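Local coordinates for protein AxyAgu115A (Amphibacillus xylanus NBRC 15112, PDB 6NPS) that is probably a glycoside hydrolase of family GH115, an alpha-glucuronidase that acts on glucuronic acid side groups of xylans such as arabinoglucuronoxylan, at residues A517-P522 with I911-T916; F864-S869 with F939-I944. The protein carries 3 engineered substitutions. All blocks are in the same frame, centred on the assembly; numbering follows the deposited sequence.

Interaction 1: A517-P522 with I911-T916; sequences AHNRRP and INNIRT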
ATOM      1  N   ALA A 517      15.291  19.462   9.282  1.00 28.65           N
ATOM      2  CA  ALA A 517      14.590  18.862  10.413  1.00 29.07           C
ATOM      3  C   ALA A 517      13.283  19.580  10.715  1.00 32.70           C
ATOM      4  O   ALA A 517      12.287  18.933  11.082  1.00 31.73           O
ATOM      5  CB  ALA A 517      15.452  18.858  11.686  1.00 30.90           C
ATOM      6  N   HIS A 518      13.261  20.873  10.588  1.00 32.50           N
ATOM      7  CA  HIS A 518      12.083  21.591  10.867  1.00 33.36           C
ATOM      8  C   HIS A 518      11.007  21.362   9.856  1.00 33.13           C
ATOM      9  O   HIS A 518       9.907  21.548  10.134  1.00 32.65           O
ATOM     10  CB  HIS A 518      12.377  23.032  11.255  1.00 32.72           C
ATOM     11  CG  HIS A 518      11.930  24.036  10.270  1.00 39.05           C
ATOM     12  ND1 HIS A 518      12.421  24.082   9.001  1.00 36.95           N
ATOM     13  CD2 HIS A 518      11.052  25.052  10.377  1.00 39.90           C
ATOM     14  CE1 HIS A 518      11.850  25.073   8.358  1.00 41.12           C
ATOM     15  NE2 HIS A 518      11.016  25.675   9.172  1.00 42.36           N
ATOM     16  N   ASN A 519      11.356  20.962   8.670  1.00 31.20           N
ATOM     17  CA  ASN A 519      10.360  20.677   7.635  1.00 32.83           C
ATOM     18  C   ASN A 519       9.600  19.376   7.909  1.00 30.50           C
ATOM     19  O   ASN A 519       8.438  19.241   7.485  1.00 31.94           O
ATOM     20  CB  ASN A 519      11.027  20.606   6.253  1.00 34.00           C
ATOM     21  CG  ASN A 519      11.275  21.977   5.685  1.00 41.39           C
ATOM     22  OD1 ASN A 519      10.793  22.961   6.253  1.00 36.61           O
ATOM     23  ND2 ASN A 519      12.002  22.065   4.544  1.00 38.00           N
ATOM     24  N   ARG A 520      10.234  18.404   8.573  1.00 29.89           N
ATOM     25  CA  ARG A 520       9.529  17.184   9.020  1.00 28.04           C
ATOM     26  C   ARG A 520      10.343  16.641  10.178  1.00 33.19           C
ATOM     27  O   ARG A 520      11.441  16.116   9.948  1.00 35.47           O
ATOM     28  CB  ARG A 520       9.445  16.160   7.899  1.00 27.83           C
ATOM     29  CG  ARG A 520       8.607  14.919   8.226  1.00 28.78           C
ATOM     30  CD  ARG A 520       7.160  15.389   8.400  1.00 29.40           C
ATOM     31  NE  ARG A 520       6.257  14.290   8.423  1.00 32.48           N
ATOM     32  CZ  ARG A 520       5.018  14.301   7.968  1.00 32.33           C
ATOM     33  NH1 ARG A 520       4.499  15.384   7.401  1.00 29.40           N
ATOM     34  NH2 ARG A 520       4.308  13.196   8.077  1.00 33.73           N
ATOM     35  N   ARG A 521       9.826  16.767  11.418  1.00 29.46           N
ATOM     36  CA  ARG A 521      10.636  16.419  12.572  1.00 30.17           C
ATOM     37  C   ARG A 521      10.925  14.907  12.578  1.00 32.07           C
ATOM     38  O   ARG A 521      10.189  14.115  11.976  1.00 30.97           O
ATOM     39  CB  ARG A 521       9.907  16.864  13.842  1.00 31.81           C
ATOM     40  CG  ARG A 521       9.744  18.397  13.936  1.00 31.20           C
ATOM     41  CD  ARG A 521       9.324  18.736  15.364  1.00 34.81           C
ATOM     42  NE  ARG A 521       8.664  20.030  15.531  1.00 38.59           N
ATOM     43  CZ  ARG A 521       9.280  21.142  15.933  1.00 38.88           C
ATOM     44  NH1 ARG A 521      10.599  21.134  16.169  1.00 34.53           N
ATOM     45  NH2 ARG A 521       8.588  22.261  16.104  1.00 41.47           N
ATOM     46  N   PRO A 522      12.028  14.494  13.202  1.00 32.01           N
ATOM     47  CA  PRO A 522      12.543  13.117  13.012  1.00 34.00           C
ATOM     48  C   PRO A 522      11.544  11.985  13.227  1.00 32.12           C
ATOM     49  O   PRO A 522      11.436  11.101  12.369  1.00 32.08           O
ATOM     50  CB  PRO A 522      13.663  13.051  14.060  1.00 35.34           C
ATOM     51  CG  PRO A 522      14.151  14.424  14.170  1.00 39.27           C
ATOM     52  CD  PRO A 522      13.022  15.359  13.873  1.00 34.47           C
ATOM     53  N   ILE A 911       2.190  19.035  11.669  1.00 26.07           N
ATOM     54  CA  ILE A 911       3.158  18.004  11.268  1.00 30.68           C
ATOM     55  C   ILE A 911       3.731  18.288   9.869  1.00 33.08           C
ATOM     56  O   ILE A 911       4.917  18.048   9.611  1.00 31.21           O
ATOM     57  CB  ILE A 911       2.478  16.622  11.322  1.00 33.43           C
ATOM     58  CG1 ILE A 911       1.997  16.363  12.768  1.00 38.44           C
ATOM     59  CG2 ILE A 911       3.420  15.485  10.878  1.00 32.77           C
ATOM     60  CD1 ILE A 911       3.074  16.617  13.806  1.00 42.33           C
ATOM     61  N   ASN A 912       2.908  18.806   8.949  1.00 30.26           N
ATOM     62  CA  ASN A 912       3.422  19.229   7.639  1.00 30.31           C
ATOM     63  C   ASN A 912       4.169  20.553   7.680  1.00 34.34           C
ATOM     64  O   ASN A 912       4.768  20.934   6.663  1.00 32.43           O
ATOM     65  CB  ASN A 912       2.288  19.364   6.622  1.00 30.81           C
ATOM     66  CG  ASN A 912       1.673  18.038   6.263  1.00 33.54           C
ATOM     67  OD1 ASN A 912       2.275  16.987   6.477  1.00 34.25           O
ATOM     68  ND2 ASN A 912       0.448  18.074   5.771  1.00 34.90           N
ATOM     69  N   ASN A 913       4.094  21.272   8.789  1.00 36.54           N
ATOM     70  CA  ASN A 913       4.655  22.617   8.925  1.00 37.46           C
ATOM     71  C   ASN A 913       4.187  23.570   7.825  1.00 35.62           C
ATOM     72  O   ASN A 913       4.963  24.390   7.312  1.00 33.99           O
ATOM     73  CB  ASN A 913       6.180  22.598   8.954  1.00 40.09           C
ATOM     74  CG  ASN A 913       6.723  23.883   9.568  1.00 49.34           C
ATOM     75  OD1 ASN A 913       6.060  24.483  10.445  1.00 49.63           O
ATOM     76  ND2 ASN A 913       7.899  24.308   9.141  1.00 50.98           N
ATOM     77  N   ILE A 914       2.924  23.454   7.422  1.00 30.13           N
ATOM     78  CA  ILE A 914       2.421  24.291   6.345  1.00 30.18           C
ATOM     79  C   ILE A 914       0.917  24.209   6.397  1.00 31.09           C
ATOM     80  O   ILE A 914       0.353  23.198   6.818  1.00 34.76           O
ATOM     81  CB  ILE A 914       2.949  23.861   4.949  1.00 29.99           C
ATOM     82  CG1 ILE A 914       2.831  25.036   3.969  1.00 30.58           C
ATOM     83  CG2 ILE A 914       2.166  22.687   4.388  1.00 28.25           C
ATOM     84  CD1 ILE A 914       3.859  26.148   4.251  1.00 32.86           C
ATOM     85  N   ARG A 915       0.267  25.311   6.051  1.00 32.55           N
ATOM     86  CA  ARG A 915      -1.159  25.351   5.811  1.00 33.33           C
ATOM     87  C   ARG A 915      -1.377  25.744   4.358  1.00 34.92           C
ATOM     88  O   ARG A 915      -0.718  26.662   3.854  1.00 34.75           O
ATOM     89  CB  ARG A 915      -1.827  26.360   6.739  1.00 35.64           C
ATOM     90  CG  ARG A 915      -3.304  26.454   6.491  1.00 49.26           C
ATOM     91  CD  ARG A 915      -4.042  26.846   7.756  1.00 58.26           C
ATOM     92  NE  ARG A 915      -3.560  28.126   8.228  1.00 58.61           N
ATOM     93  CZ  ARG A 915      -3.026  28.348   9.421  1.00 52.13           C
ATOM     94  NH1 ARG A 915      -2.906  27.364  10.311  1.00 49.84           N
ATOM     95  NH2 ARG A 915      -2.626  29.584   9.711  1.00 51.46           N
ATOM     96  N   THR A 916      -2.295  25.075   3.684  1.00 34.04           N
ATOM     97  CA  THR A 916      -2.707  25.523   2.362  1.00 40.61           C
ATOM     98  C   THR A 916      -4.171  25.946   2.409  1.00 41.34           C
ATOM     99  O   THR A 916      -4.963  25.402   3.180  1.00 41.89           O
ATOM    100  CB  THR A 916      -2.489  24.441   1.285  1.00 47.42           C
ATOM    101  OG1 THR A 916      -3.280  23.288   1.587  1.00 54.74           O
ATOM    102  CG2 THR A 916      -1.041  24.037   1.214  1.00 41.60           C
TER
HETATM  103  O   HOH W   1       7.072  17.815  11.350  1.00 34.59           O
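Arg520 reaches Ile911 and Asn912 because its CG stands opposite the backbone N (chi1 -174°) and the chain then bends at chi2, carrying the guanidinium across to the end of helix 904-912. Asn912 answers with CG beside its own backbone N, which swings the amide alongside the arginine. The two side chains lie side by side pointing the same way, their guanidinium and amide planes nearly coplanar, 21° apart. Arg520 NH1 meets Asn912 OD1 at 2.9 Å, edge-on to the guanidinium, but the N-H is bent away from the oxygen (130°) and the bond is weak. The same NH1 also serves Tyr957 OH, while Arg520 NE is held by Ala524 O, so two outside partners help to fix the plane. Over one face of that plane lies Ile911, its CG2 3.5 Å from Arg520 CZ; a branched aliphatic residue suits the place, since a methyl can rest on the flat, poorly solvated face while the polar rim stays available for bonding.

At the helix end, the amide of Asn913 stands at about a right angle to the His518 ring, with Asn913 ND2 3.4 Å from His518 NE2. The other ring nitrogen, ND1, is bonded to Lys515 O. Asn913 has positive phi as the C-prime residue of a Schellman motif, a conformation asparagine tolerates well. A water joins the backbones, accepting from Arg521 N at 2.9 Å and donating to Ile911 O at 2.8 Å.

The contact thus sets the C-terminal end of helix 500-519 against that of helix 904-912, just before strand 915-923 begins; Lys825 bonds to both sides, while Tyr957 bonds to Asn519 and Arg520 and packs on Asn912, and helix 564-596 packs behind Ala517 and Pro522.

Interaction 2: F864-S869 with F939-I944; sequences FYLQPS and FALEKI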
ATOM      1  N   PHE A 864      -2.707  29.339  -1.569  1.00 36.36           N
ATOM      2  CA  PHE A 864      -1.629  29.884  -0.764  1.00 32.75           C
ATOM      3  C   PHE A 864      -0.996  28.760   0.035  1.00 36.44           C
ATOM      4  O   PHE A 864      -1.696  27.913   0.601  1.00 36.41           O
ATOM      5  CB  PHE A 864      -2.140  30.942   0.212  1.00 34.93           C
ATOM      6  CG  PHE A 864      -2.605  32.189  -0.421  1.00 38.96           C
ATOM      7  CD1 PHE A 864      -2.269  32.507  -1.727  1.00 41.35           C
ATOM      8  CD2 PHE A 864      -3.373  33.094   0.315  1.00 45.72           C
ATOM      9  CE1 PHE A 864      -2.717  33.685  -2.304  1.00 42.19           C
ATOM     10  CE2 PHE A 864      -3.812  34.284  -0.252  1.00 41.40           C
ATOM     11  CZ  PHE A 864      -3.491  34.573  -1.563  1.00 42.03           C
ATOM     12  N   TYR A 865       0.315  28.799   0.139  1.00 32.04           N
ATOM     13  CA  TYR A 865       1.048  27.993   1.104  1.00 30.08           C
ATOM     14  C   TYR A 865       1.472  28.936   2.231  1.00 33.16           C
ATOM     15  O   TYR A 865       2.205  29.895   1.989  1.00 34.16           O
ATOM     16  CB  TYR A 865       2.271  27.346   0.455  1.00 31.43           C
ATOM     17  CG  TYR A 865       1.942  26.182  -0.474  1.00 36.45           C
ATOM     18  CD1 TYR A 865       1.203  26.378  -1.641  1.00 42.85           C
ATOM     19  CD2 TYR A 865       2.393  24.893  -0.187  1.00 39.20           C
ATOM     20  CE1 TYR A 865       0.920  25.304  -2.517  1.00 38.42           C
ATOM     21  CE2 TYR A 865       2.117  23.831  -1.030  1.00 42.38           C
ATOM     22  CZ  TYR A 865       1.388  24.042  -2.199  1.00 44.12           C
ATOM     23  OH  TYR A 865       1.101  22.981  -3.028  1.00 48.90           O
ATOM     24  N   LEU A 866       1.006  28.667   3.451  1.00 29.08           N
ATOM     25  CA  LEU A 866       1.211  29.567   4.585  1.00 36.66           C
ATOM     26  C   LEU A 866       1.882  28.853   5.745  1.00 33.70           C
ATOM     27  O   LEU A 866       1.630  27.671   5.998  1.00 32.43           O
ATOM     28  CB  LEU A 866      -0.116  30.148   5.102  1.00 40.18           C
ATOM     29  CG  LEU A 866      -1.018  30.813   4.085  1.00 50.75           C
ATOM     30  CD1 LEU A 866      -2.397  31.018   4.675  1.00 52.47           C
ATOM     31  CD2 LEU A 866      -0.394  32.156   3.655  1.00 54.35           C
ATOM     32  N   GLN A 867       2.687  29.592   6.492  1.00 34.85           N
ATOM     33  CA  GLN A 867       3.116  29.078   7.778  1.00 39.04           C
ATOM     34  C   GLN A 867       1.883  28.780   8.630  1.00 33.82           C
ATOM     35  O   GLN A 867       0.917  29.558   8.604  1.00 34.41           O
ATOM     36  CB  GLN A 867       4.030  30.082   8.484  1.00 47.50           C
ATOM     37  CG  GLN A 867       5.101  29.396   9.292  1.00 66.18           C
ATOM     38  CD  GLN A 867       4.663  29.096  10.711  1.00 77.52           C
ATOM     39  OE1 GLN A 867       5.078  28.097  11.296  1.00 83.69           O
ATOM     40  NE2 GLN A 867       3.833  29.973  11.279  1.00 79.81           N
ATOM     41  N   PRO A 868       1.866  27.653   9.387  1.00 31.88           N
ATOM     42  CA  PRO A 868       0.647  27.302  10.173  1.00 35.66           C
ATOM     43  C   PRO A 868       0.546  28.064  11.493  1.00 40.67           C
ATOM     44  O   PRO A 868       0.689  27.534  12.598  1.00 38.73           O
ATOM     45  CB  PRO A 868       0.810  25.790  10.390  1.00 36.14           C
ATOM     46  CG  PRO A 868       2.275  25.570  10.446  1.00 34.06           C
ATOM     47  CD  PRO A 868       2.876  26.575   9.428  1.00 36.68           C
ATOM     48  N   SER A 869       0.288  29.352  11.384  1.00 37.84           N
ATOM     49  CA  SER A 869       0.063  30.218  12.529  1.00 38.58           C
ATOM     50  C   SER A 869      -1.355  30.064  13.067  1.00 42.48           C
ATOM     51  O   SER A 869      -2.291  29.707  12.344  1.00 42.48           O
ATOM     52  CB  SER A 869       0.302  31.671  12.126  1.00 40.74           C
ATOM     53  OG  SER A 869       1.682  31.933  12.187  1.00 50.46           O
ATOM     54  N   PHE A 939      -0.086  36.243   9.337  1.00 41.38           N
ATOM     55  CA  PHE A 939      -0.130  35.840   7.930  1.00 40.34           C
ATOM     56  C   PHE A 939       1.289  35.841   7.374  1.00 40.64           C
ATOM     57  O   PHE A 939       1.889  36.905   7.193  1.00 38.96           O
ATOM     58  CB  PHE A 939      -1.059  36.779   7.161  1.00 36.84           C
ATOM     59  CG  PHE A 939      -1.160  36.481   5.679  1.00 39.56           C
ATOM     60  CD1 PHE A 939      -1.960  35.451   5.213  1.00 45.07           C
ATOM     61  CD2 PHE A 939      -0.462  37.248   4.757  1.00 39.53           C
ATOM     62  CE1 PHE A 939      -2.048  35.175   3.831  1.00 42.09           C
ATOM     63  CE2 PHE A 939      -0.544  36.987   3.376  1.00 42.08           C
ATOM     64  CZ  PHE A 939      -1.347  35.958   2.916  1.00 40.52           C
ATOM     65  N   ALA A 940       1.851  34.649   7.137  1.00 37.26           N
ATOM     66  CA  ALA A 940       3.195  34.516   6.586  1.00 35.88           C
ATOM     67  C   ALA A 940       3.106  33.618   5.352  1.00 39.89           C
ATOM     68  O   ALA A 940       2.778  32.426   5.462  1.00 37.23           O
ATOM     69  CB  ALA A 940       4.172  33.956   7.609  1.00 34.17           C
ATOM     70  N   LEU A 941       3.375  34.196   4.183  1.00 32.51           N
ATOM     71  CA  LEU A 941       3.054  33.561   2.917  1.00 33.05           C
ATOM     72  C   LEU A 941       4.343  33.083   2.271  1.00 31.78           C
ATOM     73  O   LEU A 941       5.274  33.881   2.075  1.00 33.26           O
ATOM     74  CB  LEU A 941       2.327  34.546   2.001  1.00 32.06           C
ATOM     75  CG  LEU A 941       2.009  34.088   0.582  1.00 32.97           C
ATOM     76  CD1 LEU A 941       0.940  32.982   0.513  1.00 32.08           C
ATOM     77  CD2 LEU A 941       1.499  35.312  -0.181  1.00 32.48           C
ATOM     78  N   GLU A 942       4.384  31.803   1.910  1.00 34.70           N
ATOM     79  CA  GLU A 942       5.577  31.176   1.352  1.00 32.88           C
ATOM     80  C   GLU A 942       5.493  30.965  -0.152  1.00 34.44           C
ATOM     81  O   GLU A 942       6.496  31.159  -0.836  1.00 34.24           O
ATOM     82  CB  GLU A 942       5.850  29.819   2.028  1.00 33.74           C
ATOM     83  CG  GLU A 942       6.177  30.008   3.534  1.00 42.56           C
ATOM     84  CD  GLU A 942       6.349  28.711   4.359  1.00 50.68           C
ATOM     85  OE1 GLU A 942       6.841  27.679   3.827  1.00 46.01           O
ATOM     86  OE2 GLU A 942       6.010  28.752   5.572  1.00 50.65           O
ATOM     87  N   LYS A 943       4.340  30.550  -0.674  1.00 30.89           N
ATOM     88  CA  LYS A 943       4.233  30.175  -2.082  1.00 36.08           C
ATOM     89  C   LYS A 943       2.788  30.390  -2.508  1.00 33.60           C
ATOM     90  O   LYS A 943       1.864  30.255  -1.701  1.00 32.44           O
ATOM     91  CB  LYS A 943       4.675  28.699  -2.311  1.00 32.80           C
ATOM     92  CG  LYS A 943       4.693  28.260  -3.807  1.00 41.61           C
ATOM     93  CD  LYS A 943       4.911  26.747  -3.964  1.00 41.67           C
ATOM     94  CE  LYS A 943       6.300  26.360  -3.603  1.00 39.72           C
ATOM     95  NZ  LYS A 943       6.513  24.954  -3.992  1.00 41.04           N
ATOM     96  N   ILE A 944       2.609  30.752  -3.778  1.00 28.17           N
ATOM     97  CA  ILE A 944       1.299  30.883  -4.404  1.00 32.23           C
ATOM     98  C   ILE A 944       1.285  29.965  -5.622  1.00 36.90           C
ATOM     99  O   ILE A 944       2.212  30.005  -6.439  1.00 34.38           O
ATOM    100  CB  ILE A 944       1.022  32.329  -4.851  1.00 33.97           C
ATOM    101  CG1 ILE A 944       1.285  33.315  -3.703  1.00 37.97           C
ATOM    102  CG2 ILE A 944      -0.373  32.444  -5.425  1.00 36.55           C
ATOM    103  CD1 ILE A 944       1.419  34.772  -4.161  1.00 39.74           C
TER
HETATM  104  O   HOH W   2       0.479  32.326   8.258  1.00 35.25           O
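Tyr865 and Lys943 form a hydrogen-bonded antiparallel pair, with Tyr865 N donating almost straight (170°) to Lys943 O at 2.8 Å. The return bond is split: Tyr865 O takes Glu942 N at 2.9 Å and, weakly, Lys943 N at 3.5 Å. Two residues thus face one, and the register shifts before Leu866 pairs with Leu941. Beyond the bulge, Gln867 N donates to Ala940 O at 3.0 Å, and a water spans Gln867 O and Ala940 N where the strands part.

On the face bearing Phe864, side chains interlock. Leu941 CD1 lies 3.7 Å from Phe864 CB, Ile944 CG2 approaches the edge of the phenylalanine ring, and Leu866 CD2 reaches Phe939 CE1 at 3.4 Å. Apolar residues suit this buried side, which Ile932 of strand 926-934 covers. Replacing Phe864 by an alanine would probably open a gap beside Leu941 and Ile944 and take away part of the packing on Ile932.

On the other face, Lys943, with CG anti to its backbone N (chi1 -176°), runs alongside Tyr865 and lays CD over one face of the ring; its ammonium continues to Leu958 O and Pro960 O. The Glu942 carboxylate crosses Gln867, its plane nearly coplanar with the amide; OE1 is bonded to Lys825 N, and Gln867 OE1 to Lys430 NZ.

Strand 915-923 flanks 858-866 on its other side. This is a classic beta bulge between antiparallel strands of the beta-rich C-terminal domain of GH115 enzymes.

Overall arrangement
The centres of interactions 1 and 2 lie about 13 Å apart, and the segments alternate along the chain: 517-522, 864-869, 911-916, 939-944. Strand 858-866 is the middle of three neighbours, with 915-923 on one side and 940-948 on the other, so the segment that leaves the helix junction of interaction 1 feeds directly into the sheet of interaction 2. They touch there: Arg915 O probably accepts from Leu866 N, and Arg915 NH2 probably bonds Ser869 O, while Ile914 packs on Glu942. Interaction 1 joins the end of helix 500-519, in the GH115 family region, to the C-terminal domain, whereas interaction 2 lies within that domain.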